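Local coordinates for protein XPF endonuclease (Aeropyrum pernix, PDB 2BGW) that probably cuts DNA near junctions between double- and single-stranded regions as a magnesium-dependent, structure-specific endonuclease of nucleotide excision repair, acting as a dimer, at residues 60-64 with 95-101. Numbering follows the deposited sequence.
Sequences AKSLF and YRGRERS
Tyr95 lays the face of its ring against Ala60: the methyl CB stands 3.6 Å from the ring centroid and 6° off the normal, a centred CH-pi contact. Phe64, one helical turn on, meets the same phenol differently. The two rings lie nearly parallel, their planes 11° apart, and touch rim to rim, CE1 of Phe64 lying 3.5 Å from CE2 of Tyr95. With CG of Phe64 anti to its carbonyl carbon (chi1 -54°), the ring reaches across to Ser101, whose OG comes in-plane at the ring edge, 3.7 Å from CE2 of Phe64. In the PDDEXK-type nuclease domain of the XPF family, this joins helix 56-65, which follows the strand carrying the magnesium ligands Glu52 and Arg53, to the loop before helix 99-112 and that helix's first turn. Arg98 turns one guanidinium face to CE2 of Tyr95, 3.4 Å above the guanidinium plane, and brings NE to 4.2 Å from CE1 of Phe64, the guanidinium and Phe64 planes nearly parallel. Cutting Tyr95 back to an alanine is likely to leave the Ala60 methyl without its cover and the CE1 side of Phe64 without its aromatic partner. Farther along, CD2 of Leu63 approaches Ser101 O at 4.0 Å.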
# COMPACT_ATOMS: atom_id res chain seq x y z
N ALA A 60 5.87 -4.39 -15.16
CA ALA A 60 7.17 -4.45 -15.81
C ALA A 60 7.57 -3.09 -16.35
O ALA A 60 8.60 -2.54 -15.94
CB ALA A 60 7.16 -5.47 -16.91
N LYS A 61 6.72 -2.53 -17.21
CA LYS A 61 6.97 -1.24 -17.85
C LYS A 61 7.47 -0.22 -16.82
O LYS A 61 8.60 0.29 -16.91
CB LYS A 61 5.74 -0.76 -18.59
CG LYS A 61 6.02 0.39 -19.53
CD LYS A 61 4.73 1.10 -20.09
CE LYS A 61 5.08 2.60 -20.47
NZ LYS A 61 4.05 3.38 -21.25
N SER A 62 6.68 0.03 -15.80
CA SER A 62 7.06 1.03 -14.81
C SER A 62 8.30 0.67 -13.98
O SER A 62 8.95 1.56 -13.46
CB SER A 62 5.90 1.32 -13.89
OG SER A 62 5.91 0.35 -12.88
N LEU A 63 8.63 -0.62 -13.84
CA LEU A 63 9.88 -0.97 -13.18
C LEU A 63 11.01 -0.32 -13.96
O LEU A 63 11.89 0.29 -13.37
CB LEU A 63 10.12 -2.48 -13.08
CG LEU A 63 11.50 -3.01 -12.59
CD1 LEU A 63 12.00 -2.36 -11.29
CD2 LEU A 63 11.56 -4.54 -12.47
N PHE A 64 10.97 -0.41 -15.28
CA PHE A 64 12.08 0.11 -16.08
C PHE A 64 11.96 1.59 -16.38
O PHE A 64 12.96 2.21 -16.69
CB PHE A 64 12.27 -0.72 -17.34
CG PHE A 64 12.44 -2.19 -17.07
CD1 PHE A 64 11.50 -3.12 -17.54
CD2 PHE A 64 13.52 -2.66 -16.31
CE1 PHE A 64 11.64 -4.47 -17.29
CE2 PHE A 64 13.67 -4.02 -16.04
CZ PHE A 64 12.73 -4.93 -16.53
N TYR A 95 8.96 -9.96 -21.92
CA TYR A 95 9.89 -9.59 -20.83
C TYR A 95 10.73 -10.72 -20.27
O TYR A 95 11.44 -10.53 -19.27
CB TYR A 95 9.15 -8.92 -19.68
CG TYR A 95 8.83 -7.49 -19.93
CD1 TYR A 95 7.60 -7.11 -20.46
CD2 TYR A 95 9.76 -6.50 -19.65
CE1 TYR A 95 7.29 -5.78 -20.70
CE2 TYR A 95 9.47 -5.16 -19.89
CZ TYR A 95 8.23 -4.81 -20.42
OH TYR A 95 7.96 -3.48 -20.66
N ARG A 96 10.66 -11.88 -20.92
CA ARG A 96 11.50 -13.03 -20.58
C ARG A 96 12.97 -12.65 -20.44
O ARG A 96 13.43 -11.67 -21.07
CB ARG A 96 11.41 -14.08 -21.67
CG ARG A 96 10.33 -15.09 -21.45
CD ARG A 96 9.20 -14.91 -22.43
NE ARG A 96 8.06 -15.76 -22.08
CZ ARG A 96 7.21 -16.27 -22.97
NH1 ARG A 96 7.37 -16.04 -24.28
NH2 ARG A 96 6.20 -17.03 -22.55
N GLY A 97 13.71 -13.43 -19.66
CA GLY A 97 15.15 -13.22 -19.59
C GLY A 97 15.46 -12.01 -18.72
O GLY A 97 16.37 -12.07 -17.90
N ARG A 98 14.68 -10.94 -18.88
CA ARG A 98 14.64 -9.85 -17.89
C ARG A 98 13.99 -10.24 -16.54
O ARG A 98 13.77 -9.40 -15.70
CB ARG A 98 13.92 -8.61 -18.45
CG ARG A 98 14.74 -7.74 -19.41
CD ARG A 98 13.86 -7.31 -20.60
NE ARG A 98 13.61 -5.86 -20.67
CZ ARG A 98 12.73 -5.28 -21.49
NH1 ARG A 98 11.97 -6.02 -22.31
NH2 ARG A 98 12.58 -3.95 -21.50
N GLU A 99 13.69 -11.52 -16.33
CA GLU A 99 13.08 -11.97 -15.07
C GLU A 99 13.88 -11.71 -13.80
O GLU A 99 13.29 -11.62 -12.71
CB GLU A 99 12.87 -13.47 -15.05
CG GLU A 99 12.62 -14.18 -16.33
CD GLU A 99 12.17 -15.58 -16.00
OE1 GLU A 99 13.00 -16.37 -15.47
OE2 GLU A 99 10.97 -15.86 -16.22
N ARG A 100 15.21 -11.69 -13.90
CA ARG A 100 16.02 -11.46 -12.71
C ARG A 100 15.59 -10.11 -12.17
O ARG A 100 15.42 -9.97 -10.98
CB ARG A 100 17.51 -11.47 -12.99
CG ARG A 100 18.37 -11.20 -11.75
CD ARG A 100 19.07 -12.49 -11.26
NE ARG A 100 19.86 -12.30 -10.05
CZ ARG A 100 21.00 -11.59 -9.97
NH1 ARG A 100 21.48 -10.99 -11.06
NH2 ARG A 100 21.65 -11.47 -8.81
N SER A 101 15.39 -9.15 -13.07
CA SER A 101 14.88 -7.84 -12.71
C SER A 101 13.54 -7.94 -11.99
O SER A 101 13.43 -7.60 -10.81
CB SER A 101 14.73 -6.97 -13.95
OG SER A 101 15.92 -6.27 -14.20